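Periplasmic chaperone Spy (Escherichia coli, PDB 5WO2) acts as an ATP-independent periplasmic chaperone, a cradle-shaped homodimer that limits aggregation of client proteins and lets them fold while bound. Local coordinates at residues K86-N89 / A90-K94; A64-L67 / A68-T72. All blocks are in the same frame, centred on the assembly; numbering follows the deposited sequence.

Interaction 1 of 2, residues K86-N89 / A90-K94; sequences KQFN and ANFEK. With ZN (zinc ion), chain J.
Lys86 meets Ala90 through the backbone, its carbonyl O accepting from Ala90 N at 3.0 Å. At Gln87 the same i to i+4 spacing is used twice. Asn91 N reaches Gln87 O at 2.9 Å, and the side chains repeat the link in the reverse direction: Gln87 NE2 donates to Asn91 OD1 over 2.9 Å. A bend at chi2 (66°) folds the glutamine amide back toward the asparagine. OD1 lies in the plane of the donor amide, but NE2 sits 38° out of the carbonyl plane of Asn91, away from a lone-pair direction, and the two amides are turned 48° apart. The other end of Asn91, ND2, is hydrogen-bonded to Asp4, so the pair joins helix 82-94, which opens within an LTxxQ signature of the CpxP/Spy family, to the N-terminal segment. One residue on, Phe88 and Phe92 run side by side in the same direction, CE1 of Phe88 being 4.1 Å from CD2 of Phe92; Tyr77 packs edge-to-face on Phe88, and His38 of the second subunit stacks on Phe92. Asn89 gives its carbonyl O to a weak bond from Glu93 N at 3.4 Å, and its OD1 accepts from that same His38. Glu93, bent at chi2, carries OE2 to 2.1 Å from a zinc ion, which His38 of the second subunit also binds.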
loop_
_atom_site.group_PDB
_atom_site.type_symbol
_atom_site.label_atom_id
_atom_site.label_comp_id
_atom_site.label_asym_id
_atom_site.label_seq_id
_atom_site.Cartn_x
_atom_site.Cartn_y
_atom_site.Cartn_z
ATOM N N LYS B 86 -24.907 8.301 4.772
ATOM C CA LYS B 86 -25.140 8.464 3.341
ATOM C C LYS B 86 -23.990 9.236 2.742
ATOM O O LYS B 86 -23.516 8.916 1.665
ATOM C CB LYS B 86 -26.448 9.191 3.042
ATOM C CG LYS B 86 -27.707 8.365 3.290
ATOM C CD LYS B 86 -28.884 8.844 2.411
ATOM C CE LYS B 86 -29.284 10.308 2.640
ATOM N NZ LYS B 86 -30.185 10.518 3.837
ATOM N N GLN B 87 -23.545 10.260 3.458
ATOM C CA GLN B 87 -22.475 11.117 2.971
ATOM C C GLN B 87 -21.138 10.406 2.995
ATOM O O GLN B 87 -20.350 10.495 2.059
ATOM C CB GLN B 87 -22.387 12.383 3.805
ATOM C CG GLN B 87 -21.332 13.350 3.304
ATOM C CD GLN B 87 -21.662 13.918 1.920
ATOM O OE1 GLN B 87 -22.744 14.470 1.706
ATOM N NE2 GLN B 87 -20.731 13.770 0.979
ATOM N N PHE B 88 -20.854 9.746 4.107
ATOM C CA PHE B 88 -19.693 8.879 4.187
ATOM C C PHE B 88 -19.676 7.891 3.029
ATOM O O PHE B 88 -18.636 7.700 2.402
ATOM C CB PHE B 88 -19.692 8.134 5.510
ATOM C CG PHE B 88 -18.547 7.169 5.684
ATOM C CD1 PHE B 88 -18.558 5.912 5.077
ATOM C CD2 PHE B 88 -17.481 7.491 6.497
ATOM C CE1 PHE B 88 -17.531 5.023 5.275
ATOM C CE2 PHE B 88 -16.430 6.570 6.693
ATOM C CZ PHE B 88 -16.466 5.359 6.073
ATOM N N ASN B 89 -20.821 7.297 2.709
ATOM C CA ASN B 89 -20.833 6.287 1.641
ATOM C C ASN B 89 -20.574 6.967 0.298
ATOM O O ASN B 89 -19.864 6.435 -0.518
ATOM C CB ASN B 89 -22.133 5.500 1.600
ATOM C CG ASN B 89 -22.210 4.461 2.709
ATOM O OD1 ASN B 89 -21.223 3.851 3.062
ATOM N ND2 ASN B 89 -23.384 4.320 3.299
ATOM N N ALA B 90 -21.115 8.158 0.088
ATOM C CA ALA B 90 -20.842 8.853 -1.168
ATOM C C ALA B 90 -19.364 9.216 -1.309
ATOM O O ALA B 90 -18.759 9.045 -2.389
ATOM C CB ALA B 90 -21.712 10.086 -1.265
ATOM N N ASN B 91 -18.771 9.714 -0.229
ATOM C CA ASN B 91 -17.349 10.047 -0.229
ATOM C C ASN B 91 -16.495 8.849 -0.514
ATOM O O ASN B 91 -15.442 8.954 -1.114
ATOM C CB ASN B 91 -16.918 10.639 1.106
ATOM C CG ASN B 91 -17.548 11.978 1.392
ATOM O OD1 ASN B 91 -18.151 12.606 0.522
ATOM N ND2 ASN B 91 -17.417 12.425 2.638
ATOM N N PHE B 92 -16.950 7.695 -0.036
ATOM C CA PHE B 92 -16.221 6.461 -0.180
ATOM C C PHE B 92 -16.032 6.150 -1.672
ATOM O O PHE B 92 -14.984 5.647 -2.098
ATOM C CB PHE B 92 -16.965 5.314 0.553
ATOM C CG PHE B 92 -16.110 4.078 0.777
ATOM C CD1 PHE B 92 -15.961 3.122 -0.217
ATOM C CD2 PHE B 92 -15.438 3.878 1.978
ATOM C CE1 PHE B 92 -15.131 1.978 -0.036
ATOM C CE2 PHE B 92 -14.630 2.738 2.172
ATOM C CZ PHE B 92 -14.471 1.805 1.163
ATOM N N GLU B 93 -17.046 6.448 -2.461
ATOM C CA GLU B 93 -17.011 6.136 -3.889
ATOM C C GLU B 93 -15.940 6.949 -4.621
ATOM O O GLU B 93 -15.451 6.535 -5.662
ATOM C CB GLU B 93 -18.374 6.423 -4.519
ATOM C CG GLU B 93 -19.502 5.703 -3.824
ATOM C CD GLU B 93 -19.261 4.208 -3.725
ATOM O OE1 GLU B 93 -18.791 3.562 -4.692
ATOM O OE2 GLU B 93 -19.515 3.709 -2.637
ATOM N N LYS B 94 -15.611 8.122 -4.083
ATOM C CA LYS B 94 -14.629 9.007 -4.697
ATOM C C LYS B 94 -13.199 8.742 -4.241
ATOM O O LYS B 94 -12.252 9.192 -4.883
ATOM C CB LYS B 94 -14.994 10.453 -4.400
ATOM C CG LYS B 94 -16.426 10.822 -4.786
ATOM C CD LYS B 94 -16.758 12.311 -4.556
ATOM C CE LYS B 94 -16.567 12.733 -3.092
ATOM N NZ LYS B 94 -17.446 13.864 -2.648
HETATM ZN ZN ZN J . -18.787 1.730 -2.641
#

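Interaction 2 of 2, residues A64-L67 / A68-T72. With ZN (zinc ion), chain Y; ZN (zinc ion), chain V.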
loop_
_atom_site.group_PDB
_atom_site.type_symbol
_atom_site.label_atom_id
_atom_site.label_comp_id
_atom_site.label_asym_id
_atom_site.label_seq_id
_atom_site.Cartn_x
_atom_site.Cartn_y
_atom_site.Cartn_z
ATOM N N ALA B 64 -2.274 -7.204 8.803
ATOM C CA ALA B 64 -2.411 -6.480 10.058
ATOM C C ALA B 64 -2.896 -5.054 9.802
ATOM O O ALA B 64 -3.803 -4.568 10.478
ATOM C CB ALA B 64 -1.109 -6.447 10.799
ATOM N N ASN B 65 -2.286 -4.400 8.823
ATOM C CA ASN B 65 -2.580 -2.999 8.564
ATOM C C ASN B 65 -3.985 -2.818 8.037
ATOM O O ASN B 65 -4.696 -1.917 8.455
ATOM C CB ASN B 65 -1.575 -2.415 7.584
ATOM C CG ASN B 65 -0.215 -2.211 8.205
ATOM O OD1 ASN B 65 -0.075 -2.153 9.430
ATOM N ND2 ASN B 65 0.794 -2.072 7.368
ATOM N N MET B 66 -4.372 -3.658 7.084
ATOM C CA MET B 66 -5.716 -3.603 6.526
ATOM C C MET B 66 -6.772 -3.909 7.568
ATOM O O MET B 66 -7.773 -3.199 7.625
ATOM C CB MET B 66 -5.862 -4.566 5.352
ATOM C CG MET B 66 -5.187 -4.129 4.071
ATOM S SD MET B 66 -5.750 -2.553 3.430
ATOM C CE MET B 66 -7.466 -2.506 3.845
ATOM N N LEU B 67 -6.569 -4.928 8.411
ATOM C CA LEU B 67 -7.570 -5.236 9.413
ATOM C C LEU B 67 -7.757 -4.056 10.357
ATOM O O LEU B 67 -8.874 -3.762 10.794
ATOM C CB LEU B 67 -7.194 -6.481 10.234
ATOM C CG LEU B 67 -7.322 -7.833 9.551
ATOM C CD1 LEU B 67 -6.756 -8.989 10.439
ATOM C CD2 LEU B 67 -8.868 -8.018 9.338
ATOM N N ALA B 68 -6.671 -3.402 10.727
ATOM C CA ALA B 68 -6.789 -2.297 11.692
ATOM C C ALA B 68 -7.524 -1.147 11.024
ATOM O O ALA B 68 -8.392 -0.516 11.622
ATOM C CB ALA B 68 -5.443 -1.850 12.171
ATOM N N HIS B 69 -7.196 -0.901 9.759
ATOM C CA HIS B 69 -7.793 0.218 9.013
ATOM C C HIS B 69 -9.284 -0.001 8.812
ATOM O O HIS B 69 -10.095 0.895 9.062
ATOM C CB HIS B 69 -7.134 0.386 7.643
ATOM C CG HIS B 69 -7.659 1.552 6.853
ATOM N ND1 HIS B 69 -7.396 2.864 7.197
ATOM C CD2 HIS B 69 -8.432 1.609 5.739
ATOM C CE1 HIS B 69 -7.974 3.673 6.326
ATOM N NE2 HIS B 69 -8.607 2.938 5.428
ATOM N N MET B 70 -9.666 -1.192 8.362
ATOM C CA MET B 70 -11.102 -1.447 8.169
ATOM C C MET B 70 -11.826 -1.443 9.484
ATOM O O MET B 70 -12.966 -0.978 9.518
ATOM C CB MET B 70 -11.357 -2.749 7.398
ATOM C CG MET B 70 -10.793 -2.642 5.929
ATOM S SD MET B 70 -11.433 -3.985 4.888
ATOM C CE MET B 70 -10.260 -5.166 5.360
ATOM N N GLU B 71 -11.192 -1.927 10.566
ATOM C CA GLU B 71 -11.909 -1.972 11.825
ATOM C C GLU B 71 -12.144 -0.560 12.292
ATOM O O GLU B 71 -13.227 -0.249 12.774
ATOM C CB GLU B 71 -11.185 -2.755 12.915
ATOM C CG GLU B 71 -12.001 -2.783 14.214
ATOM C CD GLU B 71 -11.609 -3.871 15.206
ATOM O OE1 GLU B 71 -10.619 -4.579 14.997
ATOM O OE2 GLU B 71 -12.315 -4.018 16.232
ATOM N N THR B 72 -11.139 0.291 12.141
ATOM C CA THR B 72 -11.231 1.695 12.536
ATOM C C THR B 72 -12.313 2.417 11.733
ATOM O O THR B 72 -13.145 3.106 12.307
ATOM C CB THR B 72 -9.859 2.387 12.367
ATOM O OG1 THR B 72 -8.918 1.756 13.244
ATOM C CG2 THR B 72 -9.910 3.845 12.721
HETATM ZN ZN ZN Y . -6.262 3.512 9.005
HETATM ZN ZN ZN V . -9.592 3.769 4.007
HETATM O O HOH W 1 -9.059 -5.505 13.245
#
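The imidazole of His69 is the flat group here, carried by a His69 CB that lies 3.5 Å from Asn65 O. Each ring nitrogen holds a different zinc ion: ND1 binds one at 2.2 Å and NE2 the other at 1.9 Å. The first torsion (-177°) sets CG opposite the backbone N and carries the ring clear of the helical turn, where both metals can approach it. If the two sites are filled together, the ring would probably be close to an imidazolate. The carboxylate at the end of this construct, on Thr97, shares the zinc on NE2; the natural protein continues beyond it. Residues 64-72 are a continuous part of helix 48-77, the long helix of the Spy cradle, a little over two turns, with every acceptor from Ala64 to Leu67 taking the N-H four residues ahead. The bond from Met70 N to Met66 O is almost straight, at 2.9 Å and 175°. Met66 and Met70 also approach through their side chains, with CE of Met66 at 3.9 Å from CG of Met70, but Met66 has two conformers and this touch is therefore doubtful. One residue further along, Glu71 N bonds to Leu67 O at 3.0 Å. Ala68 O is gripped twice by Thr72, from opposite faces of its carbonyl plane: by the backbone N, and by OG1 at 2.8 Å. Across the dimer, Met70 packs on Gln54 of the second subunit and Leu67 on Glu52 of that subunit.

How the interactions relate
Followed from the N terminus, the chain meets interaction 2 first, in helix 48-77, and then interaction 1, in helix 82-94. The two lie in series: each joins neighbouring turns of a single helix, neither closes a long loop, and they neither nest nor cross. Their centres are 19 Å apart and their nearest atoms about 7 Å, so they do not touch. The two helices are tied by residues outside one or other contact. Tyr77, at the end of helix 48-77, reaches Phe88 and Asn89 on helix 82-94, and Thr97, beyond helix 82-94, returns to the metal site of His69. Both contacts also meet the second subunit, at different places along the dimer.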